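Local coordinates for protein putative hyaluronoglucosaminidase (Clostridium perfringens, PDB 6PWI) that probably cleaves hexosamine-containing glycosides as a family 84 glycoside hydrolase, this chain comprising the N-terminal part of a longer protein with its catalytic barrel, at residues K456-F459 / K460-P464; A466-E469 / L470-F473. All coordinates share one frame; numbering follows the deposited sequence.

Overall arrangement
Contacts 1 and 2 lie on successive helices, 451-462 and 467-475, joined by a short turn, and their centres are 8 Å apart. Both come after the last strand, 418-423, of the closed eight-stranded parallel barrel, and both belong to the beta-N-acetylglucosaminidase region. The two helices pack directly: Phe459 CE2 lies 3.4 Å from Tyr471 CD1, and Lys456 CG lies 3.6 Å from Tyr471 CE2. Contact 1 also packs on helix 433-444, through Ser458, Phe459 and Ile462. The pair lies in the chain between the barrel and the long C-terminal helices 513-536 and 540-572, on which contact 2 packs, away from the predicted proton donor Asp299.

Contact 1 of 2, residues K456-F459 / K460-P464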
loop_
_atom_site.group_PDB
_atom_site.type_symbol
_atom_site.label_atom_id
_atom_site.label_comp_id
_atom_site.label_asym_id
_atom_site.label_seq_id
_atom_site.Cartn_x
_atom_site.Cartn_y
_atom_site.Cartn_z
ATOM N N LYS A 456 9.388 0.495 -10.116
ATOM C CA LYS A 456 9.241 0.458 -11.563
ATOM C C LYS A 456 8.281 -0.663 -11.971
ATOM O O LYS A 456 7.452 -0.488 -12.866
ATOM C CB LYS A 456 10.618 0.310 -12.220
ATOM C CG LYS A 456 10.636 0.500 -13.729
ATOM C CD LYS A 456 11.885 -0.014 -14.402
ATOM C CE LYS A 456 11.817 0.131 -15.909
ATOM N NZ LYS A 456 12.906 -0.617 -16.584
ATOM N N ASP A 457 8.389 -1.820 -11.306
ATOM C CA ASP A 457 7.630 -2.989 -11.720
ATOM C C ASP A 457 6.151 -2.807 -11.396
ATOM O O ASP A 457 5.305 -3.426 -12.033
ATOM C CB ASP A 457 8.201 -4.286 -11.144
ATOM C CG ASP A 457 9.546 -4.672 -11.737
ATOM O OD1 ASP A 457 9.870 -4.175 -12.840
ATOM O OD2 ASP A 457 10.269 -5.455 -11.083
ATOM N N SER A 458 5.855 -1.941 -10.423
ATOM C CA SER A 458 4.503 -1.779 -9.920
ATOM C C SER A 458 3.563 -1.214 -10.986
ATOM O O SER A 458 2.395 -1.600 -11.035
ATOM C CB SER A 458 4.489 -0.945 -8.668
ATOM O OG SER A 458 4.808 0.408 -8.945
ATOM N N PHE A 459 4.065 -0.320 -11.845
ATOM C CA PHE A 459 3.174 0.427 -12.722
ATOM C C PHE A 459 2.360 -0.491 -13.634
ATOM O O PHE A 459 1.197 -0.201 -13.910
ATOM C CB PHE A 459 3.885 1.617 -13.379
ATOM C CG PHE A 459 4.267 2.656 -12.356
ATOM C CD1 PHE A 459 3.340 3.586 -11.898
ATOM C CD2 PHE A 459 5.530 2.632 -11.779
ATOM C CE1 PHE A 459 3.681 4.489 -10.903
ATOM C CE2 PHE A 459 5.871 3.540 -10.790
ATOM C CZ PHE A 459 4.945 4.462 -10.354
ATOM N N LYS A 460 2.944 -1.611 -14.071
ATOM C CA LYS A 460 2.225 -2.501 -14.973
ATOM C C LYS A 460 1.025 -3.131 -14.261
ATOM O O LYS A 460 0.019 -3.434 -14.900
ATOM C CB LYS A 460 3.148 -3.540 -15.619
ATOM C CG LYS A 460 3.605 -4.678 -14.717
ATOM C CD LYS A 460 4.548 -5.657 -15.392
ATOM C CE LYS A 460 5.991 -5.207 -15.363
ATOM N NZ LYS A 460 6.567 -5.411 -14.015
ATOM N N TYR A 461 1.125 -3.301 -12.938
ATOM C CA TYR A 461 0.050 -3.876 -12.145
ATOM C C TYR A 461 -1.011 -2.825 -11.839
ATOM O O TYR A 461 -2.200 -3.129 -11.834
ATOM C CB TYR A 461 0.604 -4.477 -10.854
ATOM C CG TYR A 461 1.599 -5.573 -11.105
ATOM C CD1 TYR A 461 1.179 -6.839 -11.485
ATOM C CD2 TYR A 461 2.964 -5.332 -11.006
ATOM C CE1 TYR A 461 2.092 -7.850 -11.738
ATOM C CE2 TYR A 461 3.889 -6.334 -11.257
ATOM C CZ TYR A 461 3.449 -7.597 -11.624
ATOM O OH TYR A 461 4.348 -8.593 -11.865
ATOM N N ILE A 462 -0.569 -1.593 -11.575
ATOM C CA ILE A 462 -1.484 -0.535 -11.191
ATOM C C ILE A 462 -2.294 -0.109 -12.408
ATOM O O ILE A 462 -3.493 0.127 -12.296
ATOM C CB ILE A 462 -0.722 0.645 -10.556
ATOM C CG1 ILE A 462 0.045 0.185 -9.315
ATOM C CG2 ILE A 462 -1.664 1.809 -10.265
ATOM C CD1 ILE A 462 1.044 1.186 -8.809
ATOM N N GLU A 463 -1.624 -0.020 -13.561
ATOM C CA GLU A 463 -2.222 0.536 -14.764
ATOM C C GLU A 463 -1.716 -0.231 -15.986
ATOM O O GLU A 463 -0.730 0.165 -16.609
ATOM C CB GLU A 463 -1.931 2.038 -14.851
ATOM C CG GLU A 463 -2.335 2.669 -16.170
ATOM C CD GLU A 463 -3.762 2.356 -16.593
ATOM O OE1 GLU A 463 -4.692 2.850 -15.922
ATOM O OE2 GLU A 463 -3.945 1.593 -17.575
ATOM N N PRO A 464 -2.393 -1.336 -16.384
ATOM C CA PRO A 464 -1.882 -2.227 -17.431
ATOM C C PRO A 464 -1.816 -1.634 -18.839
ATOM O O PRO A 464 -1.023 -2.086 -19.657
ATOM C CB PRO A 464 -2.852 -3.422 -17.416
ATOM C CG PRO A 464 -3.618 -3.280 -16.116
ATOM C CD PRO A 464 -3.681 -1.792 -15.841
HETATM O O HOH W 1 5.658 -1.869 -14.610
#
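Lys460 folds back along its own helix to reach Asp457, one turn earlier. Its CB starts 4.2 Å from Asp457 O; CG, set between the backbone N and the carbonyl carbon (chi1 74°), closes to 3.4 Å from the same oxygen and lies over the rim of one face of the Tyr461 ring. Bends at chi3 and chi4 curl CD and CE round and bring NZ to where it donates a hydrogen bond of 3.1 Å to Asp457 O, in the carbonyl plane and on a lone pair. The two side chains run alongside, with a long salt bridge of 3.7 Å from Lys460 NZ to Asp457 OD1. Lysine suits this place because its methylenes wrap the backbone while the ammonium reaches carboxylates: NZ also forms a salt bridge with Glu35 OE2, to which Tyr461 OH hydrogen-bonds, and Asp457 OD2 meets Tyr37 and Lys453.

A water interrupts the helix: it donates to Lys456 O and, weakly, to Asp457 O, accepts from Lys460 N at 2.8 Å, and replaces the direct bond, since Lys456 O and Lys460 N stand 4.8 Å apart. Ser458 O accepts from both Tyr461 N and Ile462 N as the helix tightens toward its end. Ile462 CD1 lies 3.8 Å from Ser458 OG, a hydroxyl bonded back to Trp455 O. Glu463 N still closes on Phe459 O, although Glu463 itself leaves the helix.

Opposite charges thus meet near a helix end, where the ammonium probably offsets the carboxylates and, with the water, helps satisfy the Asp457 carbonyl, which makes no helical bond to Tyr461 N.

Contact 2 of 2, residues A466-E469 / L470-F473; sequences ASEE and LYTF. With EDO (1,2-ethanediol), chain E.
Phe473 lays one face of its ring over the carbonyl oxygen of Glu469, one turn back, with the oxygen 3.4 Å above the plane and over the ring centre. The same oxygen accepts Phe473 N at 3.0 Å, in the regular first turns of helix 467-475; the bond of Leu470 N to Ala466 O opens that pattern. Ala466 holds the N-cap position without a capping hydroxyl, and its small methyl fits beside Phe533. Thr472 is compact enough for a buried face, packing on Ala529 of helix 513-536. Glu469 OE2 forms a salt bridge with Lys536 NZ, which probably offsets the cost of burying a carboxylate.

The opposite character appears at Ser467 and Glu468, where polar side chains suit a wetter surface. A 1,2-ethanediol, probably from the crystallisation liquor, spans the two: Ser467 OG and its O2 share a hydrogen bond of 3.0 Å, and its O1 donates to Glu468 OE2 at 3.1 Å. Tyr471 joins the two sides: Glu468, bent at chi2 (-55°), brings OE1 loosely to its ring edge, 4.3 Å from CD2, while Trp455 meets the ring edge-to-face and Lys475 makes a cation-pi contact.

The helix is therefore wedged between two layers: Leu470 drops onto Ile462 of helix 451-462 and onto Met405, while Phe473 inserts between helices 513-536 and 540-572, meeting Phe533 edge-to-face and packing on Ile546, Val550 and Leu553.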
loop_
_atom_site.group_PDB
_atom_site.type_symbol
_atom_site.label_atom_id
_atom_site.label_comp_id
_atom_site.label_asym_id
_atom_site.label_seq_id
_atom_site.Cartn_x
_atom_site.Cartn_y
_atom_site.Cartn_z
ATOM N N ALA A 466 -1.474 1.810 -19.585
ATOM C CA ALA A 466 -0.758 3.073 -19.675
ATOM C C ALA A 466 0.371 3.119 -18.650
ATOM O O ALA A 466 0.579 4.145 -18.002
ATOM C CB ALA A 466 -1.729 4.211 -19.476
ATOM N N SER A 467 1.113 2.013 -18.526
ATOM C CA SER A 467 2.043 1.870 -17.417
ATOM C C SER A 467 3.263 2.773 -17.578
ATOM O O SER A 467 3.773 3.296 -16.590
ATOM C CB SER A 467 2.408 0.431 -17.153
ATOM O OG SER A 467 2.946 -0.176 -18.308
ATOM N N GLU A 468 3.709 2.970 -18.823
ATOM C CA GLU A 468 4.817 3.867 -19.101
ATOM C C GLU A 468 4.410 5.291 -18.727
ATOM O O GLU A 468 5.164 6.007 -18.069
ATOM C CB GLU A 468 5.272 3.747 -20.558
ATOM C CG GLU A 468 5.991 2.446 -20.891
ATOM C CD GLU A 468 7.211 2.074 -20.047
ATOM O OE1 GLU A 468 7.772 2.961 -19.346
ATOM O OE2 GLU A 468 7.614 0.881 -20.096
ATOM N N GLU A 469 3.190 5.674 -19.114
ATOM C CA GLU A 469 2.691 7.015 -18.857
ATOM C C GLU A 469 2.588 7.283 -17.353
ATOM O O GLU A 469 3.024 8.333 -16.878
ATOM C CB GLU A 469 1.345 7.236 -19.552
ATOM C CG GLU A 469 1.439 7.351 -21.063
ATOM C CD GLU A 469 1.562 6.039 -21.825
ATOM O OE1 GLU A 469 1.432 4.963 -21.189
ATOM O OE2 GLU A 469 1.794 6.090 -23.059
ATOM N N LEU A 470 2.009 6.338 -16.599
ATOM C CA LEU A 470 1.787 6.583 -15.180
ATOM C C LEU A 470 3.119 6.578 -14.436
ATOM O O LEU A 470 3.294 7.340 -13.489
ATOM C CB LEU A 470 0.814 5.555 -14.602
ATOM C CG LEU A 470 0.513 5.732 -13.114
ATOM C CD1 LEU A 470 -0.167 7.073 -12.846
ATOM C CD2 LEU A 470 -0.317 4.570 -12.585
ATOM N N TYR A 471 4.049 5.724 -14.879
ATOM C CA TYR A 471 5.420 5.750 -14.395
ATOM C C TYR A 471 6.059 7.117 -14.664
ATOM O O TYR A 471 6.704 7.673 -13.779
ATOM C CB TYR A 471 6.220 4.587 -14.988
ATOM C CG TYR A 471 7.630 4.432 -14.470
ATOM C CD1 TYR A 471 7.949 4.720 -13.152
ATOM C CD2 TYR A 471 8.645 3.962 -15.293
ATOM C CE1 TYR A 471 9.236 4.560 -12.666
ATOM C CE2 TYR A 471 9.942 3.807 -14.828
ATOM C CZ TYR A 471 10.238 4.105 -13.508
ATOM O OH TYR A 471 11.508 3.946 -13.029
ATOM N N THR A 472 5.876 7.660 -15.878
ATOM C CA THR A 472 6.339 9.004 -16.202
ATOM C C THR A 472 5.805 10.018 -15.190
ATOM O O THR A 472 6.576 10.832 -14.682
ATOM C CB THR A 472 5.973 9.414 -17.634
ATOM O OG1 THR A 472 6.708 8.605 -18.553
ATOM C CG2 THR A 472 6.254 10.872 -17.915
ATOM N N PHE A 473 4.497 9.971 -14.884
ATOM C CA PHE A 473 3.943 10.909 -13.913
ATOM C C PHE A 473 4.574 10.714 -12.533
ATOM O O PHE A 473 4.832 11.692 -11.827
ATOM C CB PHE A 473 2.419 10.809 -13.787
ATOM C CG PHE A 473 1.640 10.919 -15.074
ATOM C CD1 PHE A 473 2.130 11.640 -16.152
ATOM C CD2 PHE A 473 0.396 10.317 -15.193
ATOM C CE1 PHE A 473 1.407 11.728 -17.333
ATOM C CE2 PHE A 473 -0.332 10.411 -16.368
ATOM C CZ PHE A 473 0.175 11.118 -17.437
HETATM C C1 EDO E . 7.867 0.263 -16.141
HETATM O O1 EDO E . 8.479 -0.150 -17.343
HETATM C C2 EDO E . 6.489 0.751 -16.344
HETATM O O2 EDO E . 5.726 -0.172 -17.082
#